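Local structure of probable oxidoreductase (Pseudomonas aeruginosa, 4B7C) at residues B[15-18]-B[24-27]; B[26-31]-B[311-316]; B[48-53]-B[317-322]; B[95-100]-B[125-130]. The protein probably acts as an NADP-dependent oxidoreductase of the medium-chain dehydrogenase/reductase superfamily, pairing a GroES-like domain with a Rossmann-fold nucleotide-binding domain. All blocks are in the same frame, centred on the assembly; numbering follows the deposited sequence.

Contact 1 of 4, residues B[15-18]-B[24-27]; sequences QRPS and DTFS
The backbones of Q15 and T25 come within 5.0 Å at their CA atoms, where Q15 N donates to T25 O across 3.2 Å with an N-H...O angle of 162°. Beside this bond the side chain of Q15 lies against D24. Its CG sits 3.3 Å from the backbone O of D24, and NE2 reaches to 3.5 Å from D24 CB; the chain runs at a slant across D24, meeting its carbonyl oxygen and CB rather than its carboxylate, and the amide and carboxylate planes are 63° apart. A CG lodged between the backbone N and the carbonyl carbon (chi1 57°), with an extended chain beyond it, lays CG and the amide of Q15 beside D24. The methyl of T25 touches the other segment: CG2 is 3.5 Å from Q15 O and 4.2 Å from P17 CD, while it also rests over the centre of one face of the F26 ring. T25 OG1 is bonded to G22 N, within the turn between the segments. Together these contacts close the hairpin connection between strands 7-13 and 26-32, with T25 paired through its backbone to A14 as well. Helix 53-58 packs against it, M58 touching T25 and F26 and R55 touching P17.

Contact 2 of 4, residues B[26-31]-B[311-316]; sequences FSFVET and EGLETF
F316 points the edge of its ring at the face of F26, a T-shaped aromatic pair with centroids 5.0 Å apart and planes at 68°. A single atom does most of the touching: F316 CE2 stands 3.6 Å above the F26 plane, over the ring centre, and its distance to F26 CZ is 3.7 Å. The F316 ring gets there because its CG lies anti to the backbone N (chi1 170°), which throws the ring out from the start of helix 316-321 toward the strand. A looser patch follows two residues further along strand 26-32, where F28 CE1 meets L313 CD2 at 4.4 Å near the plane of the F28 ring, and F28 CZ meets E314 CB at 4.3 Å. This second patch lies toward the surface, since F28 and E314 are both exposed, whereas F26, L313 and F316 are buried.

The turn that carries L313, E314 and F316 is tied by G312 O, which accepts both T315 N and T315 OG1; the hydroxyl bond, 2.7 Å from T315 OG1 to G312 O, lies in the carbonyl plane. G312 itself has a positive phi of 106° that suits glycine. Y11 of strand 7-13 forms the next shell, stacking on F28, meeting the F316 ring at about 45° and giving its hydroxyl to E314 O. The result is an aromatic cluster through which the N-terminal two-stranded antiparallel hairpin, 7-13 with 26-32, rests on the short 3-10 turn that connects strand 307-311 to helix 316-321.

Contact 3 of 4, residues B[48-53]-B[317-322]; sequences LSLDPA and PETLLK
L50 and T319 meet methyl to methyl, and their side chains cross at about a right angle. L50 CD2 lies 3.3 Å from T319 CG2, tighter than usual van der Waals contact, and 3.9 Å from T319 CB. The T319 methyl faces L50 because CG2 is anti to the backbone N (chi1 -56°, measured to OG1), which leaves OG1 on another branch, hydrogen-bonded to the hydroxyl of T315, four residues earlier in the 3-10 turn before the helix. The threonine thus divides its two branches between an apolar neighbour and a polar one. L320 adds a more relaxed apolar contact: L50 CG is 4.5 Å from L320 CD1, and L50 CD2 is 4.1 Å from L320 N. All three side chains are buried, and the backbones approach most closely here, with L50 and L320 CA atoms 6.5 Å apart.

Beyond these three residues the segments diverge: the CB of D51 points away from the helix and D51 is partly exposed. Its carboxylate is held by a salt bridge from OD1 to K331 NZ, a lysine that also bonds S49 OG. On the helix side E318 is exposed and forms a salt bridge with R23, and K322 forms one with D308.

L50, at the end region of strand 41-49, is wedged between helix 316-321 and strand 331-335, where it also touches L332 and L334. T319 completes the layer against L332 and against V310 of strand 307-311, while L320 turns to M54 and M58 of helix 53-58.

Contact 4 of 4, residues B[95-100]-B[125-130]; sequences YVNGAL and RYLSAL
This contact lies in the buried core beside the mixed sheet, where strand 95-97, within the GroES-like N-terminal region, meets the 3-10 turn 125-127 leading toward helix 132-145. N97 ND2 lies 2.9 Å from Y126 O, but the bond is weak, with an N-H...O angle of only 123°, so it is a bent contact of an amide hydrogen. The amide is carried across by a CG that is anti to the backbone N (chi1 176°), which extends the side chain from the strand toward the turn. The same nitrogen is 3.9 Å from L127 CD2, a leucine methyl lying next to the polar bond, and the two side chains cross obliquely. The CA atoms of N97 and Y126 are 7.3 Å apart, so the link is made by the side-chain amide and not by backbone pairing.

In the fold, strand 95-97 pairs antiparallel with 77-85 and 114-116, and the chain turns a corner at G98, just after N97. Facing it, the turn is tied by R125 O, which accepts from S128 N at 3.1 Å and from L130 N at 3.0 Å. Y126 starts toward the strand at CB, yet its ring leads away, its hydroxyl bonding to D117 O. L127 packs on V79 and V333, and N97 on Y114 and V116. Beyond them, R125 makes a salt bridge with E307, whose carboxylate also takes the S128 hydroxyl.

Overall arrangement
From the N terminus, contact 1 closes the short loop between strands 7-13 and 26-32. Contact 2 starts on the same strand, sharing F26 and S27, and brings 311-316 back across some 280 residues. Contact 3 then opens at 48-53 and ends at 317-322, so contacts 2 and 3 alternate along the chain and cross; F26 CZ touches L320 CD2 at 4.0 Å. Contact 4, between 95-100 and 125-130, falls within the long loops that both of these span, and L127 CD1 meets L48 C of contact 3 at 3.7 Å. Together they join the N-terminal hairpin, the mixed sheet and the C-terminal helix 316-321.

Contact 1 of 4, residues B[15-18]-B[24-27]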
loop_
_atom_site.group_PDB
_atom_site.type_symbol
_atom_site.label_atom_id
_atom_site.label_comp_id
_atom_site.label_asym_id
_atom_site.label_seq_id
_atom_site.Cartn_x
_atom_site.Cartn_y
_atom_site.Cartn_z
ATOM N N GLN B 15 25.462 -21.996 -8.391
ATOM C CA GLN B 15 24.871 -21.284 -9.528
ATOM C C GLN B 15 23.480 -20.767 -9.183
ATOM O O GLN B 15 22.738 -21.396 -8.416
ATOM C CB GLN B 15 24.807 -22.175 -10.780
ATOM C CG GLN B 15 24.049 -23.479 -10.597
ATOM C CD GLN B 15 23.979 -24.333 -11.876
ATOM O OE1 GLN B 15 24.899 -24.347 -12.713
ATOM N NE2 GLN B 15 22.863 -25.036 -12.036
ATOM N N ARG B 16 23.121 -19.636 -9.785
ATOM C CA ARG B 16 21.819 -19.020 -9.559
ATOM C C ARG B 16 20.771 -19.894 -10.227
ATOM O O ARG B 16 20.869 -20.157 -11.426
ATOM C CB ARG B 16 21.770 -17.590 -10.127
ATOM C CG ARG B 16 23.033 -16.798 -9.818
ATOM C CD ARG B 16 22.805 -15.380 -9.372
ATOM N NE ARG B 16 22.588 -15.495 -7.956
ATOM C CZ ARG B 16 23.315 -14.987 -6.962
ATOM N NH1 ARG B 16 24.400 -14.237 -7.143
ATOM N NH2 ARG B 16 22.889 -15.244 -5.739
ATOM N N PRO B 17 19.761 -20.339 -9.461
ATOM C CA PRO B 17 18.742 -21.205 -10.034
ATOM C C PRO B 17 17.757 -20.480 -10.942
ATOM O O PRO B 17 17.448 -19.299 -10.731
ATOM C CB PRO B 17 17.992 -21.723 -8.807
ATOM C CG PRO B 17 18.125 -20.635 -7.800
ATOM C CD PRO B 17 19.456 -19.987 -8.065
ATOM N N SER B 18 17.298 -21.204 -11.956
ATOM C CA SER B 18 16.127 -20.856 -12.732
ATOM C C SER B 18 14.990 -21.651 -12.184
ATOM O O SER B 18 15.020 -22.861 -12.295
ATOM C CB SER B 18 16.343 -21.332 -14.177
ATOM O OG SER B 18 16.606 -20.255 -15.029
ATOM N N ASP B 24 22.363 -28.912 -8.766
ATOM C CA ASP B 24 23.610 -28.223 -9.144
ATOM C C ASP B 24 23.651 -26.794 -8.532
ATOM O O ASP B 24 24.632 -26.066 -8.687
ATOM C CB ASP B 24 23.796 -28.173 -10.687
ATOM C CG ASP B 24 24.361 -29.503 -11.317
ATOM O OD1 ASP B 24 24.189 -30.491 -10.620
ATOM O OD2 ASP B 24 24.939 -29.603 -12.488
ATOM N N THR B 25 22.593 -26.408 -7.821
ATOM C CA THR B 25 22.479 -25.057 -7.251
ATOM C C THR B 25 23.526 -24.827 -6.157
ATOM O O THR B 25 24.122 -23.751 -6.072
ATOM C CB THR B 25 21.075 -24.810 -6.670
ATOM O OG1 THR B 25 20.086 -25.045 -7.696
ATOM C CG2 THR B 25 20.959 -23.384 -6.184
ATOM N N PHE B 26 23.757 -25.856 -5.348
ATOM C CA PHE B 26 24.740 -25.788 -4.259
ATOM C C PHE B 26 25.915 -26.738 -4.446
ATOM O O PHE B 26 25.782 -27.789 -5.057
ATOM C CB PHE B 26 24.082 -26.091 -2.922
ATOM C CG PHE B 26 22.906 -25.223 -2.621
ATOM C CD1 PHE B 26 23.093 -23.926 -2.187
ATOM C CD2 PHE B 26 21.621 -25.706 -2.759
ATOM C CE1 PHE B 26 22.014 -23.119 -1.912
ATOM C CE2 PHE B 26 20.532 -24.907 -2.483
ATOM C CZ PHE B 26 20.725 -23.608 -2.057
ATOM N N SER B 27 27.069 -26.331 -3.928
ATOM C CA SER B 27 28.271 -27.177 -3.882
ATOM C C SER B 27 28.604 -27.534 -2.435
ATOM O O SER B 27 28.731 -26.654 -1.577
ATOM C CB SER B 27 29.488 -26.517 -4.561
ATOM O OG SER B 27 29.235 -26.290 -5.929
#

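Contact 2 of 4, residues B[26-31]-B[311-316]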
loop_
_atom_site.group_PDB
_atom_site.type_symbol
_atom_site.label_atom_id
_atom_site.label_comp_id
_atom_site.label_asym_id
_atom_site.label_seq_id
_atom_site.Cartn_x
_atom_site.Cartn_y
_atom_site.Cartn_z
ATOM N N PHE B 26 23.757 -25.856 -5.348
ATOM C CA PHE B 26 24.740 -25.788 -4.259
ATOM C C PHE B 26 25.915 -26.738 -4.446
ATOM O O PHE B 26 25.782 -27.789 -5.057
ATOM C CB PHE B 26 24.082 -26.091 -2.922
ATOM C CG PHE B 26 22.906 -25.223 -2.621
ATOM C CD1 PHE B 26 23.093 -23.926 -2.187
ATOM C CD2 PHE B 26 21.621 -25.706 -2.759
ATOM C CE1 PHE B 26 22.014 -23.119 -1.912
ATOM C CE2 PHE B 26 20.532 -24.907 -2.483
ATOM C CZ PHE B 26 20.725 -23.608 -2.057
ATOM N N SER B 27 27.069 -26.331 -3.928
ATOM C CA SER B 27 28.271 -27.177 -3.882
ATOM C C SER B 27 28.604 -27.534 -2.435
ATOM O O SER B 27 28.731 -26.654 -1.577
ATOM C CB SER B 27 29.488 -26.517 -4.561
ATOM O OG SER B 27 29.235 -26.290 -5.929
ATOM N N PHE B 28 28.753 -28.829 -2.180
ATOM C CA PHE B 28 29.122 -29.324 -0.867
ATOM C C PHE B 28 30.636 -29.384 -0.742
ATOM O O PHE B 28 31.303 -30.169 -1.417
ATOM C CB PHE B 28 28.489 -30.689 -0.626
ATOM C CG PHE B 28 28.472 -31.090 0.805
ATOM C CD1 PHE B 28 28.132 -30.163 1.778
ATOM C CD2 PHE B 28 28.776 -32.379 1.174
ATOM C CE1 PHE B 28 28.118 -30.507 3.104
ATOM C CE2 PHE B 28 28.763 -32.741 2.502
ATOM C CZ PHE B 28 28.436 -31.804 3.470
ATOM N N VAL B 29 31.194 -28.513 0.091
ATOM C CA VAL B 29 32.647 -28.349 0.154
ATOM C C VAL B 29 33.187 -28.548 1.581
ATOM O O VAL B 29 32.526 -28.237 2.580
ATOM C CB VAL B 29 33.126 -27.038 -0.527
ATOM C CG1 VAL B 29 34.617 -26.845 -0.300
ATOM C CG2 VAL B 29 32.810 -27.091 -2.013
ATOM N N GLU B 30 34.382 -29.120 1.664
ATOM C CA GLU B 30 35.067 -29.297 2.935
ATOM C C GLU B 30 36.177 -28.276 3.046
ATOM O O GLU B 30 37.055 -28.201 2.187
ATOM C CB GLU B 30 35.644 -30.703 3.061
ATOM C CG GLU B 30 34.577 -31.783 3.128
ATOM C CD GLU B 30 35.141 -33.171 3.356
ATOM O OE1 GLU B 30 36.384 -33.325 3.393
ATOM O OE2 GLU B 30 34.329 -34.108 3.484
ATOM N N THR B 31 36.130 -27.490 4.115
ATOM C CA THR B 31 37.082 -26.414 4.331
ATOM C C THR B 31 37.761 -26.601 5.683
ATOM O O THR B 31 37.116 -27.003 6.655
ATOM C CB THR B 31 36.370 -25.054 4.311
ATOM O OG1 THR B 31 35.621 -24.932 3.091
ATOM C CG2 THR B 31 37.381 -23.906 4.383
ATOM N N GLU B 311 17.243 -34.160 10.201
ATOM C CA GLU B 311 18.612 -34.342 10.669
ATOM C C GLU B 311 19.614 -34.466 9.545
ATOM O O GLU B 311 19.359 -35.126 8.536
ATOM C CB GLU B 311 18.713 -35.555 11.595
ATOM C CG GLU B 311 17.917 -35.390 12.888
ATOM C CD GLU B 311 18.249 -36.441 13.936
ATOM O OE1 GLU B 311 19.438 -36.770 14.035
ATOM O OE2 GLU B 311 17.348 -36.920 14.675
ATOM N N GLY B 312 20.740 -33.782 9.724
ATOM C CA GLY B 312 21.890 -33.919 8.846
ATOM C C GLY B 312 22.113 -32.754 7.891
ATOM O O GLY B 312 21.325 -32.527 6.963
ATOM N N LEU B 313 23.208 -32.032 8.118
ATOM C CA LEU B 313 23.624 -30.915 7.278
ATOM C C LEU B 313 23.642 -31.304 5.796
ATOM O O LEU B 313 23.203 -30.539 4.930
ATOM C CB LEU B 313 25.016 -30.436 7.684
ATOM C CG LEU B 313 25.601 -29.325 6.817
ATOM C CD1 LEU B 313 24.797 -28.044 7.030
ATOM C CD2 LEU B 313 27.063 -29.097 7.121
ATOM N N GLU B 314 24.134 -32.511 5.534
ATOM C CA GLU B 314 24.291 -33.044 4.176
ATOM C C GLU B 314 22.960 -33.123 3.394
ATOM O O GLU B 314 22.966 -33.104 2.175
ATOM C CB GLU B 314 25.038 -34.411 4.195
ATOM C CG GLU B 314 24.270 -35.591 4.811
ATOM C CD GLU B 314 24.290 -35.622 6.338
ATOM O OE1 GLU B 314 24.893 -34.723 6.975
ATOM O OE2 GLU B 314 23.685 -36.559 6.911
ATOM N N THR B 315 21.836 -33.211 4.103
ATOM C CA THR B 315 20.511 -33.280 3.473
ATOM C C THR B 315 19.946 -31.918 3.034
ATOM O O THR B 315 18.856 -31.855 2.460
ATOM C CB THR B 315 19.457 -33.924 4.396
ATOM O OG1 THR B 315 19.115 -33.020 5.459
ATOM C CG2 THR B 315 19.967 -35.264 4.961
ATOM N N PHE B 316 20.704 -30.854 3.271
ATOM C CA PHE B 316 20.226 -29.477 3.042
ATOM C C PHE B 316 19.494 -29.219 1.693
ATOM O O PHE B 316 18.350 -28.755 1.697
ATOM C CB PHE B 316 21.370 -28.467 3.236
ATOM C CG PHE B 316 21.024 -27.078 2.783
ATOM C CD1 PHE B 316 20.117 -26.320 3.486
ATOM C CD2 PHE B 316 21.551 -26.565 1.605
ATOM C CE1 PHE B 316 19.758 -25.063 3.043
ATOM C CE2 PHE B 316 21.202 -25.301 1.147
ATOM C CZ PHE B 316 20.296 -24.544 1.876
#

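Contact 3 of 4, residues B[48-53]-B[317-322]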
loop_
_atom_site.group_PDB
_atom_site.type_symbol
_atom_site.label_atom_id
_atom_site.label_comp_id
_atom_site.label_asym_id
_atom_site.label_seq_id
_atom_site.Cartn_x
_atom_site.Cartn_y
_atom_site.Cartn_z
ATOM N N LEU B 48 19.711 -25.129 12.100
ATOM C CA LEU B 48 19.570 -24.106 11.059
ATOM C C LEU B 48 18.132 -23.930 10.641
ATOM O O LEU B 48 17.358 -24.887 10.587
ATOM C CB LEU B 48 20.393 -24.451 9.834
ATOM C CG LEU B 48 21.888 -24.624 10.074
ATOM C CD1 LEU B 48 22.546 -25.037 8.769
ATOM C CD2 LEU B 48 22.558 -23.383 10.676
ATOM N N SER B 49 17.766 -22.673 10.416
ATOM C CA SER B 49 16.429 -22.327 9.981
ATOM C C SER B 49 16.340 -22.447 8.460
ATOM O O SER B 49 17.094 -21.816 7.729
ATOM C CB SER B 49 16.057 -20.913 10.394
ATOM O OG SER B 49 14.798 -20.561 9.837
ATOM N N LEU B 50 15.427 -23.288 7.997
ATOM C CA LEU B 50 15.120 -23.349 6.578
ATOM C C LEU B 50 13.859 -22.516 6.341
ATOM O O LEU B 50 12.793 -22.827 6.890
ATOM C CB LEU B 50 14.966 -24.798 6.108
ATOM C CG LEU B 50 16.257 -25.548 5.740
ATOM C CD1 LEU B 50 17.363 -25.387 6.768
ATOM C CD2 LEU B 50 15.948 -27.025 5.552
ATOM N N ASP B 51 14.020 -21.471 5.517
ATOM C CA ASP B 51 13.003 -20.428 5.286
ATOM C C ASP B 51 12.775 -20.153 3.805
ATOM O O ASP B 51 13.736 -20.073 3.038
ATOM C CB ASP B 51 13.428 -19.047 5.845
ATOM C CG ASP B 51 13.805 -19.079 7.335
ATOM O OD1 ASP B 51 12.979 -19.570 8.133
ATOM O OD2 ASP B 51 14.908 -18.590 7.718
ATOM N N PRO B 52 11.510 -19.925 3.409
ATOM C CA PRO B 52 11.223 -19.585 1.998
ATOM C C PRO B 52 12.019 -18.386 1.492
ATOM O O PRO B 52 12.342 -18.324 0.297
ATOM C CB PRO B 52 9.721 -19.266 2.014
ATOM C CG PRO B 52 9.189 -20.037 3.176
ATOM C CD PRO B 52 10.277 -19.967 4.211
ATOM N N ALA B 53 12.321 -17.443 2.389
ATOM C CA ALA B 53 13.137 -16.267 2.041
ATOM C C ALA B 53 14.483 -16.652 1.438
ATOM O O ALA B 53 15.100 -15.856 0.723
ATOM C CB ALA B 53 13.331 -15.357 3.247
ATOM N N PRO B 317 20.142 -29.506 0.549
ATOM C CA PRO B 317 19.477 -29.253 -0.753
ATOM C C PRO B 317 18.122 -29.909 -0.899
ATOM O O PRO B 317 17.215 -29.287 -1.447
ATOM C CB PRO B 317 20.455 -29.849 -1.783
ATOM C CG PRO B 317 21.768 -29.838 -1.095
ATOM C CD PRO B 317 21.458 -30.132 0.352
ATOM N N GLU B 318 17.996 -31.166 -0.467
ATOM C CA GLU B 318 16.718 -31.878 -0.592
ATOM C C GLU B 318 15.729 -31.316 0.397
ATOM O O GLU B 318 14.574 -31.094 0.045
ATOM C CB GLU B 318 16.823 -33.398 -0.385
ATOM C CG GLU B 318 17.452 -33.931 0.877
ATOM C CD GLU B 318 18.903 -34.337 0.696
ATOM O OE1 GLU B 318 19.651 -33.446 0.266
ATOM O OE2 GLU B 318 19.310 -35.510 0.978
ATOM N N THR B 319 16.187 -31.143 1.637
ATOM C CA THR B 319 15.326 -30.670 2.716
ATOM C C THR B 319 14.767 -29.298 2.396
ATOM O O THR B 319 13.611 -29.019 2.675
ATOM C CB THR B 319 16.066 -30.636 4.070
ATOM O OG1 THR B 319 16.613 -31.934 4.365
ATOM C CG2 THR B 319 15.110 -30.208 5.172
ATOM N N LEU B 320 15.583 -28.468 1.764
ATOM C CA LEU B 320 15.139 -27.148 1.298
ATOM C C LEU B 320 13.925 -27.192 0.352
ATOM O O LEU B 320 13.052 -26.329 0.428
ATOM C CB LEU B 320 16.294 -26.402 0.615
ATOM C CG LEU B 320 16.017 -24.916 0.300
ATOM C CD1 LEU B 320 15.585 -24.134 1.535
ATOM C CD2 LEU B 320 17.190 -24.209 -0.361
ATOM N N LEU B 321 13.890 -28.186 -0.538
ATOM C CA LEU B 321 12.771 -28.365 -1.486
ATOM C C LEU B 321 11.457 -28.661 -0.795
ATOM O O LEU B 321 10.400 -28.239 -1.270
ATOM C CB LEU B 321 13.060 -29.482 -2.484
ATOM C CG LEU B 321 14.204 -29.111 -3.436
ATOM C CD1 LEU B 321 14.370 -30.120 -4.558
ATOM C CD2 LEU B 321 14.035 -27.712 -4.015
ATOM N N LYS B 322 11.534 -29.342 0.348
ATOM C CA LYS B 322 10.359 -29.678 1.151
ATOM C C LYS B 322 9.600 -28.432 1.580
ATOM O O LYS B 322 8.401 -28.477 1.878
ATOM C CB LYS B 322 10.800 -30.486 2.380
ATOM C CG LYS B 322 9.700 -30.930 3.327
ATOM C CD LYS B 322 10.259 -31.756 4.488
ATOM C CE LYS B 322 9.167 -32.374 5.348
ATOM N NZ LYS B 322 9.772 -33.020 6.558
#

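Contact 4 of 4, residues B[95-100]-B[125-130]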
loop_
_atom_site.group_PDB
_atom_site.type_symbol
_atom_site.label_atom_id
_atom_site.label_comp_id
_atom_site.label_asym_id
_atom_site.label_seq_id
_atom_site.Cartn_x
_atom_site.Cartn_y
_atom_site.Cartn_z
ATOM N N TYR B 95 24.888 -19.817 24.130
ATOM C CA TYR B 95 24.146 -20.183 22.939
ATOM C C TYR B 95 23.643 -18.911 22.280
ATOM O O TYR B 95 23.129 -18.010 22.943
ATOM C CB TYR B 95 22.979 -21.118 23.244
ATOM C CG TYR B 95 23.435 -22.515 23.560
ATOM C CD1 TYR B 95 23.888 -22.844 24.841
ATOM C CD2 TYR B 95 23.452 -23.507 22.584
ATOM C CE1 TYR B 95 24.324 -24.125 25.150
ATOM C CE2 TYR B 95 23.887 -24.787 22.880
ATOM C CZ TYR B 95 24.323 -25.088 24.165
ATOM O OH TYR B 95 24.751 -26.361 24.466
ATOM N N VAL B 96 23.789 -18.859 20.960
ATOM C CA VAL B 96 23.441 -17.676 20.195
ATOM C C VAL B 96 22.531 -17.985 19.006
ATOM O O VAL B 96 22.552 -19.091 18.456
ATOM C CB VAL B 96 24.698 -16.931 19.671
ATOM C CG1 VAL B 96 25.518 -16.383 20.811
ATOM C CG2 VAL B 96 25.568 -17.827 18.775
ATOM N N ASN B 97 21.734 -16.983 18.641
ATOM C CA ASN B 97 20.954 -16.952 17.403
ATOM C C ASN B 97 21.607 -15.946 16.478
ATOM O O ASN B 97 21.980 -14.856 16.893
ATOM C CB ASN B 97 19.504 -16.535 17.678
ATOM C CG ASN B 97 18.668 -16.384 16.409
ATOM O OD1 ASN B 97 18.959 -15.549 15.549
ATOM N ND2 ASN B 97 17.602 -17.166 16.309
ATOM N N GLY B 98 21.774 -16.312 15.223
ATOM C CA GLY B 98 22.401 -15.411 14.242
ATOM C C GLY B 98 22.472 -16.024 12.863
ATOM O O GLY B 98 21.993 -17.142 12.641
ATOM N N ALA B 99 23.047 -15.274 11.926
ATOM C CA ALA B 99 23.242 -15.751 10.563
ATOM C C ALA B 99 24.453 -16.663 10.576
ATOM O O ALA B 99 25.569 -16.234 10.306
ATOM C CB ALA B 99 23.448 -14.573 9.588
ATOM N N LEU B 100 24.227 -17.926 10.904
ATOM C CA LEU B 100 25.326 -18.890 11.103
ATOM C C LEU B 100 25.801 -19.557 9.812
ATOM O O LEU B 100 26.893 -20.124 9.758
ATOM C CB LEU B 100 24.904 -19.974 12.103
ATOM C CG LEU B 100 24.574 -19.472 13.522
ATOM C CD1 LEU B 100 24.210 -20.627 14.457
ATOM C CD2 LEU B 100 25.714 -18.636 14.098
ATOM N N ARG B 125 13.286 -24.045 19.118
ATOM C CA ARG B 125 12.215 -23.069 19.269
ATOM C C ARG B 125 12.713 -21.616 19.140
ATOM O O ARG B 125 11.944 -20.701 18.839
ATOM C CB ARG B 125 11.468 -23.251 20.589
ATOM C CG ARG B 125 10.223 -22.374 20.655
ATOM C CD ARG B 125 9.027 -23.070 21.264
ATOM N NE ARG B 125 8.794 -24.399 20.709
ATOM C CZ ARG B 125 8.365 -25.448 21.406
ATOM N NH1 ARG B 125 8.125 -25.362 22.713
ATOM N NH2 ARG B 125 8.187 -26.604 20.789
ATOM N N TYR B 126 14.004 -21.422 19.362
ATOM C CA TYR B 126 14.632 -20.117 19.145
ATOM C C TYR B 126 14.835 -19.823 17.650
ATOM O O TYR B 126 15.415 -18.804 17.283
ATOM C CB TYR B 126 15.965 -20.019 19.894
ATOM C CG TYR B 126 15.753 -19.850 21.379
ATOM C CD1 TYR B 126 15.278 -18.655 21.894
ATOM C CD2 TYR B 126 16.019 -20.885 22.253
ATOM C CE1 TYR B 126 15.071 -18.492 23.255
ATOM C CE2 TYR B 126 15.827 -20.732 23.608
ATOM C CZ TYR B 126 15.340 -19.544 24.117
ATOM O OH TYR B 126 15.180 -19.417 25.480
ATOM N N LEU B 127 14.366 -20.740 16.804
ATOM C CA LEU B 127 14.300 -20.511 15.355
ATOM C C LEU B 127 12.869 -20.393 14.872
ATOM O O LEU B 127 12.639 -20.181 13.686
ATOM C CB LEU B 127 14.979 -21.647 14.600
ATOM C CG LEU B 127 16.463 -21.781 14.826
ATOM C CD1 LEU B 127 16.950 -22.988 14.028
ATOM C CD2 LEU B 127 17.159 -20.499 14.411
ATOM N N SER B 128 11.910 -20.572 15.775
ATOM C CA SER B 128 10.503 -20.549 15.409
ATOM C C SER B 128 9.775 -19.460 16.178
ATOM O O SER B 128 10.014 -18.278 15.939
ATOM C CB SER B 128 9.836 -21.927 15.580
ATOM O OG SER B 128 9.894 -22.369 16.914
ATOM N N ALA B 129 8.912 -19.844 17.114
ATOM C CA ALA B 129 8.105 -18.873 17.860
ATOM C C ALA B 129 8.965 -17.876 18.646
ATOM O O ALA B 129 8.597 -16.694 18.792
ATOM C CB ALA B 129 7.138 -19.592 18.784
ATOM N N LEU B 130 10.122 -18.342 19.124
ATOM C CA LEU B 130 11.066 -17.476 19.858
ATOM C C LEU B 130 12.246 -17.073 18.973
ATOM O O LEU B 130 13.309 -16.659 19.453
ATOM C CB LEU B 130 11.576 -18.174 21.132
ATOM C CG LEU B 130 10.504 -18.364 22.214
ATOM C CD1 LEU B 130 11.014 -19.262 23.364
ATOM C CD2 LEU B 130 9.957 -17.050 22.749
#